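Local coordinates for Oxidored_FMN domain-containing protein ([Pseudomonas] geniculata N1, PDB 6L6J) that probably oxidises 6-hydroxypseudooxynicotine as the amine oxidase HisD, and binds FMN, a [4Fe-4S] cluster and ADP, at residues Leu104-Pro112 and His173-Phe181; Lys160-Cys171 and Val215-Ala226. All coordinates share one frame; numbering follows the deposited sequence.

Interaction 1: residues Leu104-Pro112 and His173-Phe181; sequences LAHAGASGP and HNLSLLQDF. With FMN (flavin mononucleotide), chain B.
His106 O takes two groups from the start of the facing helix. Leu177 N donates to His106 O at 3.0 Å, and the bond is nearly straight at 164°. Ser176 CA adds a CA-H...O contact to His106 O at 3.3 Å. Next along, Ala109 N donates to Asp180 OD2 at 3.0 Å and meets this oxygen nearly along its C-O bond. A water lies between Ala107 O and Asp180 OD2 and can donate to either, weakly to the carboxylate. The other carboxylate oxygen, OD1, is bonded to His129, so both carboxylate oxygens have a partner.

Gly108 packs close to the helix start, with Gly108 CA 3.5 Å from Leu177 CD1. Any CB at this residue would run into Leu177 CA. The His106 ring stands beside Leu177, and both side chains point the same way. Its ND1 accepts from Gly108 N and its NE2 pairs with Thr66, which fixes the ring's rotation. Ser110 OG sits between its own N and carbonyl carbon (chi1 84°). From there Ser110 OG donates back to Ala107 O at 2.7 Å, and His69 is a second partner. Ser110 CB rests on Leu175 CD2 at 3.8 Å.

Ser176 is the N-cap of the helix. Ser176 OG accepts from Leu178 N at 2.9 Å and probably also pairs with Tyr170 O. His173 reaches the FMN pocket, and its ring nitrogens are bonded to Tyr170 and Asp266. The two segments follow neighbouring strands at the C-terminal end of the TIM barrel, where the FMN site lies, as is usual for active sites in this fold.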
loop_
_atom_site.group_PDB
_atom_site.type_symbol
_atom_site.label_atom_id
_atom_site.label_comp_id
_atom_site.label_asym_id
_atom_site.label_seq_id
_atom_site.Cartn_x
_atom_site.Cartn_y
_atom_site.Cartn_z
ATOM N N LEU A 104 -4.847 -1.485 -20.285
ATOM C CA LEU A 104 -3.962 -1.185 -21.437
ATOM C C LEU A 104 -3.399 0.220 -21.243
ATOM O O LEU A 104 -4.195 1.149 -21.064
ATOM C CB LEU A 104 -4.761 -1.301 -22.736
ATOM C CG LEU A 104 -5.110 -2.735 -23.145
ATOM C CD1 LEU A 104 -5.710 -2.755 -24.548
ATOM C CD2 LEU A 104 -3.888 -3.652 -23.071
ATOM N N ALA A 105 -2.069 0.331 -21.248
ATOM C CA ALA A 105 -1.321 1.521 -20.778
ATOM C C ALA A 105 -0.174 1.844 -21.731
ATOM O O ALA A 105 0.507 0.914 -22.167
ATOM C CB ALA A 105 -0.791 1.253 -19.389
ATOM N N HIS A 106 0.043 3.128 -22.008
ATOM C CA HIS A 106 1.301 3.635 -22.619
ATOM C C HIS A 106 1.817 4.777 -21.746
ATOM O O HIS A 106 1.069 5.764 -21.587
ATOM C CB HIS A 106 1.138 4.047 -24.093
ATOM C CG HIS A 106 2.460 4.236 -24.753
ATOM N ND1 HIS A 106 3.341 5.237 -24.361
ATOM C CD2 HIS A 106 3.093 3.529 -25.713
ATOM C CE1 HIS A 106 4.442 5.160 -25.077
ATOM N NE2 HIS A 106 4.327 4.103 -25.900
ATOM N N ALA A 107 3.047 4.643 -21.238
ATOM C CA ALA A 107 3.571 5.404 -20.087
ATOM C C ALA A 107 4.051 6.792 -20.532
ATOM O O ALA A 107 4.373 7.604 -19.670
ATOM C CB ALA A 107 4.665 4.601 -19.418
ATOM N N GLY A 108 4.104 7.058 -21.836
ATOM C CA GLY A 108 4.682 8.304 -22.372
ATOM C C GLY A 108 5.971 8.679 -21.633
ATOM O O GLY A 108 6.933 7.897 -21.676
ATOM N N ALA A 109 5.974 9.829 -20.957
ATOM C CA ALA A 109 7.161 10.464 -20.346
ATOM C C ALA A 109 7.170 10.195 -18.834
ATOM O O ALA A 109 7.508 11.121 -18.078
ATOM C CB ALA A 109 7.132 11.939 -20.659
ATOM N N SER A 110 6.815 8.978 -18.431
ATOM C CA SER A 110 6.723 8.516 -17.026
ATOM C C SER A 110 7.643 7.317 -16.771
ATOM O O SER A 110 7.757 6.911 -15.599
ATOM C CB SER A 110 5.314 8.143 -16.708
ATOM O OG SER A 110 5.036 6.808 -17.129
ATOM N N GLY A 111 8.243 6.744 -17.821
ATOM C CA GLY A 111 9.143 5.581 -17.720
ATOM C C GLY A 111 10.294 5.658 -18.725
ATOM O O GLY A 111 10.184 6.352 -19.743
ATOM N N PRO A 112 11.409 4.919 -18.481
ATOM C CA PRO A 112 12.606 5.014 -19.312
ATOM C C PRO A 112 12.677 4.024 -20.483
ATOM O O PRO A 112 13.599 4.131 -21.248
ATOM C CB PRO A 112 13.669 4.695 -18.250
ATOM C CG PRO A 112 13.053 3.572 -17.460
ATOM C CD PRO A 112 11.588 3.947 -17.380
ATOM N N HIS A 173 -2.748 9.112 -13.227
ATOM C CA HIS A 173 -1.527 8.977 -12.377
ATOM C C HIS A 173 -0.314 9.791 -12.881
ATOM O O HIS A 173 0.783 9.604 -12.294
ATOM C CB HIS A 173 -1.175 7.488 -12.265
ATOM C CG HIS A 173 -2.182 6.746 -11.464
ATOM N ND1 HIS A 173 -3.105 5.915 -12.042
ATOM C CD2 HIS A 173 -2.425 6.746 -10.131
ATOM C CE1 HIS A 173 -3.877 5.419 -11.090
ATOM N NE2 HIS A 173 -3.482 5.915 -9.905
ATOM N N ASN A 174 -0.461 10.638 -13.912
ATOM C CA ASN A 174 0.695 11.161 -14.680
ATOM C C ASN A 174 1.600 9.992 -15.149
ATOM O O ASN A 174 2.830 10.195 -15.270
ATOM C CB ASN A 174 1.480 12.159 -13.837
ATOM C CG ASN A 174 2.503 12.909 -14.657
ATOM O OD1 ASN A 174 2.312 13.056 -15.873
ATOM N ND2 ASN A 174 3.586 13.353 -14.024
ATOM N N LEU A 175 1.016 8.820 -15.432
ATOM C CA LEU A 175 1.714 7.643 -16.021
ATOM C C LEU A 175 1.121 7.302 -17.396
ATOM O O LEU A 175 1.082 6.115 -17.727
ATOM C CB LEU A 175 1.594 6.452 -15.065
ATOM C CG LEU A 175 2.055 6.702 -13.628
ATOM C CD1 LEU A 175 1.771 5.489 -12.757
ATOM C CD2 LEU A 175 3.542 7.063 -13.571
ATOM N N SER A 176 0.724 8.302 -18.187
ATOM C CA SER A 176 0.068 8.100 -19.507
ATOM C C SER A 176 0.495 9.180 -20.501
ATOM O O SER A 176 0.442 10.378 -20.154
ATOM C CB SER A 176 -1.436 8.083 -19.372
ATOM O OG SER A 176 -2.043 8.333 -20.637
ATOM N N LEU A 177 0.837 8.757 -21.713
ATOM C CA LEU A 177 1.104 9.644 -22.879
ATOM C C LEU A 177 -0.123 10.527 -23.153
ATOM O O LEU A 177 0.059 11.658 -23.628
ATOM C CB LEU A 177 1.429 8.784 -24.106
ATOM C CG LEU A 177 1.906 9.552 -25.341
ATOM C CD1 LEU A 177 3.314 10.054 -25.133
ATOM C CD2 LEU A 177 1.834 8.687 -26.593
ATOM N N LEU A 178 -1.331 10.043 -22.849
ATOM C CA LEU A 178 -2.596 10.773 -23.122
ATOM C C LEU A 178 -2.685 11.958 -22.159
ATOM O O LEU A 178 -3.021 13.050 -22.622
ATOM C CB LEU A 178 -3.792 9.823 -22.987
ATOM C CG LEU A 178 -3.756 8.550 -23.842
ATOM C CD1 LEU A 178 -5.000 7.715 -23.599
ATOM C CD2 LEU A 178 -3.635 8.850 -25.334
ATOM N N GLN A 179 -2.377 11.749 -20.876
ATOM C CA GLN A 179 -2.371 12.823 -19.836
ATOM C C GLN A 179 -1.277 13.834 -20.201
ATOM O O GLN A 179 -1.548 15.031 -20.118
ATOM C CB GLN A 179 -2.169 12.261 -18.426
ATOM C CG GLN A 179 -2.445 13.292 -17.345
ATOM C CD GLN A 179 -2.391 12.785 -15.921
ATOM O OE1 GLN A 179 -2.566 11.594 -15.633
ATOM N NE2 GLN A 179 -2.161 13.721 -15.001
ATOM N N ASP A 180 -0.099 13.356 -20.620
ATOM C CA ASP A 180 1.013 14.215 -21.109
ATOM C C ASP A 180 0.504 15.096 -22.256
ATOM O O ASP A 180 0.783 16.300 -22.255
ATOM C CB ASP A 180 2.235 13.393 -21.520
ATOM C CG ASP A 180 2.944 12.680 -20.367
ATOM O OD1 ASP A 180 2.700 13.073 -19.177
ATOM O OD2 ASP A 180 3.724 11.715 -20.655
ATOM N N PHE A 181 -0.283 14.557 -23.177
ATOM C CA PHE A 181 -0.835 15.362 -24.296
ATOM C C PHE A 181 -1.835 16.385 -23.748
ATOM O O PHE A 181 -1.756 17.569 -24.131
ATOM C CB PHE A 181 -1.379 14.456 -25.397
ATOM C CG PHE A 181 -0.373 14.122 -26.468
ATOM C CD1 PHE A 181 0.604 13.177 -26.250
ATOM C CD2 PHE A 181 -0.413 14.762 -27.700
ATOM C CE1 PHE A 181 1.510 12.848 -27.250
ATOM C CE2 PHE A 181 0.504 14.448 -28.693
ATOM C CZ PHE A 181 1.463 13.492 -28.466
HETATM N N1 FMN B . -3.581 2.441 -10.384
HETATM C C2 FMN B . -3.429 2.277 -11.738
HETATM O O2 FMN B . -4.159 2.942 -12.479
HETATM N N3 FMN B . -2.572 1.425 -12.314
HETATM C C4 FMN B . -1.770 0.647 -11.568
HETATM O O4 FMN B . -0.980 -0.132 -12.098
HETATM C C4A FMN B . -1.838 0.771 -10.085
HETATM N N5 FMN B . -1.053 0.020 -9.275
HETATM C C5A FMN B . -1.209 0.114 -7.935
HETATM C C6 FMN B . -0.459 -0.709 -7.098
HETATM C C7 FMN B . -0.639 -0.621 -5.732
HETATM C C7M FMN B . 0.213 -1.457 -4.857
HETATM C C8 FMN B . -1.628 0.297 -5.157
HETATM C C8M FMN B . -1.813 0.435 -3.674
HETATM C C9 FMN B . -2.377 1.111 -5.964
HETATM C C9A FMN B . -2.224 1.056 -7.342
HETATM N N10 FMN B . -3.015 1.847 -8.188
HETATM C C10 FMN B . -2.835 1.716 -9.543
HETATM C "C1'" FMN B . -4.045 2.803 -7.671
HETATM C "C2'" FMN B . -5.326 2.071 -7.319
HETATM O "O2'" FMN B . -5.874 1.591 -8.534
HETATM C "C3'" FMN B . -6.337 2.950 -6.647
HETATM O "O3'" FMN B . -6.750 3.962 -7.566
HETATM C "C4'" FMN B . -5.840 3.610 -5.361
HETATM O "O4'" FMN B . -5.113 2.651 -4.557
HETATM C "C5'" FMN B . -6.990 4.228 -4.578
HETATM O "O5'" FMN B . -7.887 3.193 -4.215
HETATM P P FMN B . -7.774 2.476 -2.767
HETATM O O1P FMN B . -8.053 3.556 -1.747
HETATM O O2P FMN B . -8.826 1.415 -2.858
HETATM O O3P FMN B . -6.361 1.928 -2.699
HETATM O O HOH W 1 3.233 10.392 -18.357
#

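Interaction 2: residues Lys160-Cys171 and Val215-Ala226; sequences KRAGFDIVYVYC and VGDTCAVAVRFA. With FMN (flavin mononucleotide), chain B.
Ala222 CB sits over the middle of one face of the Tyr168 ring. This CH-pi contact puts Ala222 CB 3.6 Å from the centroid of the Tyr168 ring and 8° off the normal. Ile166 CG2 touches Ala222 CB at 3.8 Å. Arg224 N lies at the edge of the Tyr168 ring, in its plane. Arg224 CB packs nearby, against Tyr168 CE2. On the other face of the sheet, Val167 CG2 packs loosely against Cys219 CB and Val215 CG2. Further along that face, Cys171 SG stands at the edge of the Phe225 ring.

The backbones of 166-171 and 220-226 pair in parallel from Ile166-Ala220 to Cys171-Phe225. The shortest backbone bond runs from Val169 N to Ala222 O, at 2.8 Å. These are neighbouring strands of the eight-stranded TIM barrel. Helix 197-215 joins them in a beta-alpha-beta crossover and covers Val169, Val221 and Val223.

Toward the cofactor, the Arg224 chain leaves with CG anti to N (chi1 -174°) and then bends at chi2 and chi3. This brings Arg224 NH2 to FMN O3' at 2.7 Å, with a weak bond to FMN N1. NH1 forms a salt bridge with Asp257, whose carboxylate also pairs with the Tyr168 hydroxyl, itself bonded to Tyr25. The Tyr170 ring lies alongside Arg224, and its OH pairs with His173.

At the opposite end, Lys160 CG covers Cys219 SG at 3.6 Å. The chain then bends, and Lys160 NZ donates to Thr218 OG1 at 2.7 Å. Lys160 NZ also reaches Asp217 OD1 at 3.6 Å, a long salt bridge at the surface. With an alanine in place of Lys160, Thr218 OG1 would probably lose its donor, Asp217 its charged mate and Cys219 SG its cover.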
loop_
_atom_site.group_PDB
_atom_site.type_symbol
_atom_site.label_atom_id
_atom_site.label_comp_id
_atom_site.label_asym_id
_atom_site.label_seq_id
_atom_site.Cartn_x
_atom_site.Cartn_y
_atom_site.Cartn_z
ATOM N N LYS A 160 -9.071 -8.839 -26.404
ATOM C CA LYS A 160 -10.342 -9.527 -26.784
ATOM C C LYS A 160 -10.057 -11.027 -26.920
ATOM O O LYS A 160 -10.711 -11.798 -26.227
ATOM C CB LYS A 160 -10.910 -8.945 -28.085
ATOM C CG LYS A 160 -12.406 -9.124 -28.299
ATOM C CD LYS A 160 -12.789 -8.999 -29.762
ATOM C CE LYS A 160 -14.135 -8.358 -30.023
ATOM N NZ LYS A 160 -15.164 -9.374 -30.329
ATOM N N ARG A 161 -9.045 -11.382 -27.719
ATOM C CA ARG A 161 -8.596 -12.770 -28.000
ATOM C C ARG A 161 -8.254 -13.494 -26.691
ATOM O O ARG A 161 -8.450 -14.703 -26.617
ATOM C CB ARG A 161 -7.385 -12.760 -28.937
ATOM C CG ARG A 161 -7.677 -12.335 -30.373
ATOM C CD ARG A 161 -6.710 -12.984 -31.373
ATOM N NE ARG A 161 -6.682 -14.438 -31.168
ATOM C CZ ARG A 161 -5.602 -15.239 -31.238
ATOM N NH1 ARG A 161 -4.409 -14.743 -31.551
ATOM N NH2 ARG A 161 -5.739 -16.540 -30.990
ATOM N N ALA A 162 -7.737 -12.778 -25.701
ATOM C CA ALA A 162 -7.364 -13.311 -24.373
ATOM C C ALA A 162 -8.631 -13.607 -23.539
ATOM O O ALA A 162 -8.593 -14.481 -22.636
ATOM C CB ALA A 162 -6.447 -12.303 -23.710
ATOM N N GLY A 163 -9.711 -12.872 -23.806
ATOM C CA GLY A 163 -11.042 -13.074 -23.200
ATOM C C GLY A 163 -11.415 -12.046 -22.143
ATOM O O GLY A 163 -12.394 -12.308 -21.407
ATOM N N PHE A 164 -10.660 -10.948 -22.052
ATOM C CA PHE A 164 -10.956 -9.794 -21.170
ATOM C C PHE A 164 -12.344 -9.244 -21.549
ATOM O O PHE A 164 -12.699 -9.132 -22.750
ATOM C CB PHE A 164 -9.837 -8.737 -21.258
ATOM C CG PHE A 164 -8.512 -9.121 -20.628
ATOM C CD1 PHE A 164 -8.354 -9.144 -19.248
ATOM C CD2 PHE A 164 -7.420 -9.474 -21.412
ATOM C CE1 PHE A 164 -7.145 -9.508 -18.673
ATOM C CE2 PHE A 164 -6.210 -9.838 -20.832
ATOM C CZ PHE A 164 -6.072 -9.843 -19.467
ATOM N N ASP A 165 -13.122 -8.896 -20.531
ATOM C CA ASP A 165 -14.506 -8.367 -20.664
ATOM C C ASP A 165 -14.478 -6.847 -20.781
ATOM O O ASP A 165 -15.415 -6.283 -21.413
ATOM C CB ASP A 165 -15.359 -8.793 -19.464
ATOM C CG ASP A 165 -15.394 -10.299 -19.302
ATOM O OD1 ASP A 165 -15.983 -10.986 -20.183
ATOM O OD2 ASP A 165 -14.800 -10.780 -18.318
ATOM N N ILE A 166 -13.483 -6.224 -20.132
ATOM C CA ILE A 166 -13.344 -4.745 -19.975
ATOM C C ILE A 166 -11.925 -4.370 -20.396
ATOM O O ILE A 166 -10.961 -4.849 -19.749
ATOM C CB ILE A 166 -13.633 -4.301 -18.525
ATOM C CG1 ILE A 166 -14.963 -4.860 -18.000
ATOM C CG2 ILE A 166 -13.586 -2.785 -18.415
ATOM C CD1 ILE A 166 -15.123 -4.782 -16.491
ATOM N N VAL A 167 -11.809 -3.540 -21.432
ATOM C CA VAL A 167 -10.518 -3.093 -22.023
ATOM C C VAL A 167 -10.419 -1.589 -21.775
ATOM O O VAL A 167 -11.373 -0.898 -22.160
ATOM C CB VAL A 167 -10.466 -3.467 -23.515
ATOM C CG1 VAL A 167 -9.245 -2.933 -24.233
ATOM C CG2 VAL A 167 -10.559 -4.971 -23.697
ATOM N N TYR A 168 -9.327 -1.115 -21.149
ATOM C CA TYR A 168 -9.182 0.287 -20.649
ATOM C C TYR A 168 -8.492 1.181 -21.694
ATOM O O TYR A 168 -7.743 0.677 -22.588
ATOM C CB TYR A 168 -8.425 0.373 -19.317
ATOM C CG TYR A 168 -9.280 0.270 -18.076
ATOM C CD1 TYR A 168 -9.700 -0.952 -17.574
ATOM C CD2 TYR A 168 -9.614 1.398 -17.354
ATOM C CE1 TYR A 168 -10.443 -1.052 -16.405
ATOM C CE2 TYR A 168 -10.344 1.313 -16.182
ATOM C CZ TYR A 168 -10.777 0.089 -15.705
ATOM O OH TYR A 168 -11.536 0.032 -14.564
ATOM N N VAL A 169 -8.774 2.481 -21.595
ATOM C CA VAL A 169 -7.968 3.580 -22.195
ATOM C C VAL A 169 -7.438 4.395 -21.014
ATOM O O VAL A 169 -8.257 4.908 -20.236
ATOM C CB VAL A 169 -8.796 4.425 -23.181
ATOM C CG1 VAL A 169 -8.288 5.844 -23.309
ATOM C CG2 VAL A 169 -8.859 3.771 -24.551
ATOM N N TYR A 170 -6.123 4.437 -20.817
ATOM C CA TYR A 170 -5.533 4.873 -19.526
ATOM C C TYR A 170 -5.012 6.296 -19.663
ATOM O O TYR A 170 -4.083 6.540 -20.471
ATOM C CB TYR A 170 -4.410 3.939 -19.104
ATOM C CG TYR A 170 -3.757 4.289 -17.800
ATOM C CD1 TYR A 170 -4.495 4.351 -16.636
ATOM C CD2 TYR A 170 -2.395 4.507 -17.712
ATOM C CE1 TYR A 170 -3.904 4.641 -15.415
ATOM C CE2 TYR A 170 -1.791 4.784 -16.497
ATOM C CZ TYR A 170 -2.545 4.855 -15.348
ATOM O OH TYR A 170 -1.978 5.138 -14.149
ATOM N N CYS A 171 -5.587 7.198 -18.879
ATOM C CA CYS A 171 -5.201 8.628 -18.844
ATOM C C CYS A 171 -5.264 9.137 -17.405
ATOM O O CYS A 171 -6.181 9.889 -17.097
ATOM C CB CYS A 171 -6.103 9.436 -19.759
ATOM S SG CYS A 171 -5.620 11.170 -19.841
ATOM N N VAL A 215 -13.089 -3.318 -30.431
ATOM C CA VAL A 215 -13.505 -4.435 -29.522
ATOM C C VAL A 215 -14.861 -4.168 -28.852
ATOM O O VAL A 215 -15.213 -4.971 -27.958
ATOM C CB VAL A 215 -12.436 -4.691 -28.439
ATOM C CG1 VAL A 215 -11.047 -4.791 -29.036
ATOM C CG2 VAL A 215 -12.455 -3.652 -27.328
ATOM N N GLY A 216 -15.596 -3.124 -29.261
ATOM C CA GLY A 216 -16.752 -2.570 -28.522
ATOM C C GLY A 216 -18.008 -3.433 -28.587
ATOM O O GLY A 216 -18.868 -3.252 -27.709
ATOM N N ASP A 217 -18.138 -4.301 -29.598
ATOM C CA ASP A 217 -19.330 -5.176 -29.810
ATOM C C ASP A 217 -19.503 -6.088 -28.586
ATOM O O ASP A 217 -20.636 -6.190 -28.106
ATOM C CB ASP A 217 -19.267 -5.957 -31.133
ATOM C CG ASP A 217 -17.896 -6.516 -31.532
ATOM O OD1 ASP A 217 -16.894 -6.258 -30.811
ATOM O OD2 ASP A 217 -17.835 -7.209 -32.584
ATOM N N THR A 218 -18.417 -6.676 -28.073
ATOM C CA THR A 218 -18.424 -7.738 -27.018
ATOM C C THR A 218 -17.637 -7.337 -25.752
ATOM O O THR A 218 -17.897 -7.935 -24.688
ATOM C CB THR A 218 -17.842 -9.041 -27.583
ATOM O OG1 THR A 218 -16.537 -8.762 -28.102
ATOM C CG2 THR A 218 -18.725 -9.646 -28.651
ATOM N N CYS A 219 -16.665 -6.424 -25.851
ATOM C CA CYS A 219 -15.930 -5.873 -24.675
ATOM C C CYS A 219 -16.441 -4.467 -24.344
ATOM O O CYS A 219 -16.621 -3.664 -25.277
ATOM C CB CYS A 219 -14.436 -5.798 -24.935
ATOM S SG CYS A 219 -13.734 -7.385 -25.423
ATOM N N ALA A 220 -16.684 -4.189 -23.067
ATOM C CA ALA A 220 -16.860 -2.813 -22.564
ATOM C C ALA A 220 -15.523 -2.061 -22.715
ATOM O O ALA A 220 -14.456 -2.685 -22.531
ATOM C CB ALA A 220 -17.319 -2.840 -21.132
ATOM N N VAL A 221 -15.559 -0.785 -23.083
ATOM C CA VAL A 221 -14.348 0.084 -23.176
ATOM C C VAL A 221 -14.377 1.080 -22.020
ATOM O O VAL A 221 -15.277 1.941 -22.018
ATOM C CB VAL A 221 -14.310 0.813 -24.516
ATOM C CG1 VAL A 221 -13.029 1.605 -24.664
ATOM C CG2 VAL A 221 -14.511 -0.176 -25.652
ATOM N N ALA A 222 -13.474 0.920 -21.050
ATOM C CA ALA A 222 -13.406 1.771 -19.839
ATOM C C ALA A 222 -12.421 2.925 -20.065
ATOM O O ALA A 222 -11.478 2.769 -20.821
ATOM C CB ALA A 222 -13.021 0.933 -18.645
ATOM N N VAL A 223 -12.639 4.068 -19.435
ATOM C CA VAL A 223 -11.586 5.117 -19.332
ATOM C C VAL A 223 -11.231 5.240 -17.859
ATOM O O VAL A 223 -12.153 5.519 -17.055
ATOM C CB VAL A 223 -12.023 6.470 -19.922
ATOM C CG1 VAL A 223 -10.877 7.464 -19.931
ATOM C CG2 VAL A 223 -12.555 6.304 -21.335
ATOM N N ARG A 224 -9.961 5.022 -17.514
ATOM C CA ARG A 224 -9.444 5.490 -16.210
ATOM C C ARG A 224 -8.978 6.928 -16.439
ATOM O O ARG A 224 -8.209 7.154 -17.400
ATOM C CB ARG A 224 -8.370 4.557 -15.662
ATOM C CG ARG A 224 -7.936 4.940 -14.257
ATOM C CD ARG A 224 -8.689 4.306 -13.106
ATOM N NE ARG A 224 -7.749 3.721 -12.165
ATOM C CZ ARG A 224 -7.903 3.622 -10.855
ATOM N NH1 ARG A 224 -8.978 4.081 -10.250
ATOM N NH2 ARG A 224 -6.941 3.075 -10.136
ATOM N N PHE A 225 -9.501 7.881 -15.664
ATOM C CA PHE A 225 -9.200 9.323 -15.871
ATOM C C PHE A 225 -8.982 10.007 -14.522
ATOM O O PHE A 225 -9.866 9.933 -13.658
ATOM C CB PHE A 225 -10.283 9.999 -16.719
ATOM C CG PHE A 225 -10.066 11.476 -16.936
ATOM C CD1 PHE A 225 -8.915 11.935 -17.557
ATOM C CD2 PHE A 225 -11.007 12.407 -16.530
ATOM C CE1 PHE A 225 -8.691 13.290 -17.744
ATOM C CE2 PHE A 225 -10.787 13.763 -16.727
ATOM C CZ PHE A 225 -9.623 14.203 -17.326
ATOM N N ALA A 226 -7.795 10.601 -14.371
ATOM C CA ALA A 226 -7.463 11.587 -13.324
ATOM C C ALA A 226 -8.203 12.894 -13.642
ATOM O O ALA A 226 -7.875 13.534 -14.685
ATOM C CB ALA A 226 -5.968 11.782 -13.244
HETATM N N1 FMN B . -3.581 2.441 -10.384
HETATM C C2 FMN B . -3.429 2.277 -11.738
HETATM O O2 FMN B . -4.159 2.942 -12.479
HETATM N N3 FMN B . -2.572 1.425 -12.314
HETATM C C4 FMN B . -1.770 0.647 -11.568
HETATM O O4 FMN B . -0.980 -0.132 -12.098
HETATM C C4A FMN B . -1.838 0.771 -10.085
HETATM N N5 FMN B . -1.053 0.020 -9.275
HETATM C C5A FMN B . -1.209 0.114 -7.935
HETATM C C6 FMN B . -0.459 -0.709 -7.098
HETATM C C7 FMN B . -0.639 -0.621 -5.732
HETATM C C7M FMN B . 0.213 -1.457 -4.857
HETATM C C8 FMN B . -1.628 0.297 -5.157
HETATM C C8M FMN B . -1.813 0.435 -3.674
HETATM C C9 FMN B . -2.377 1.111 -5.964
HETATM C C9A FMN B . -2.224 1.056 -7.342
HETATM N N10 FMN B . -3.015 1.847 -8.188
HETATM C C10 FMN B . -2.835 1.716 -9.543
HETATM C "C1'" FMN B . -4.045 2.803 -7.671
HETATM C "C2'" FMN B . -5.326 2.071 -7.319
HETATM O "O2'" FMN B . -5.874 1.591 -8.534
HETATM C "C3'" FMN B . -6.337 2.950 -6.647
HETATM O "O3'" FMN B . -6.750 3.962 -7.566
HETATM C "C4'" FMN B . -5.840 3.610 -5.361
HETATM O "O4'" FMN B . -5.113 2.651 -4.557
HETATM C "C5'" FMN B . -6.990 4.228 -4.578
HETATM O "O5'" FMN B . -7.887 3.193 -4.215
HETATM P P FMN B . -7.774 2.476 -2.767
HETATM O O1P FMN B . -8.053 3.556 -1.747
HETATM O O2P FMN B . -8.826 1.415 -2.858
HETATM O O3P FMN B . -6.361 1.928 -2.699
#

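Interactions 1 and 2 belong to the same TIM barrel, with centres about 17 Å apart. Their segments alternate along the chain: 104-112, 160-171, 173-181, 215-226. Strands 99-105, 166-171 and 220-229 are consecutive in the barrel sheet. Interaction 2 pairs the last two of these strands. Interaction 1 joins the loops that follow the first two. Segment 173-181 comes directly after strand 166-171, so the contacts touch: Leu175 O packs against Tyr170 CE2, and Cys171 SG against Gln179 N. Both contacts reach FMN, through His173 in one and through Tyr170 and Arg224 in the other. The strand pair thus carries residues into the flavin pocket, and the loops border it.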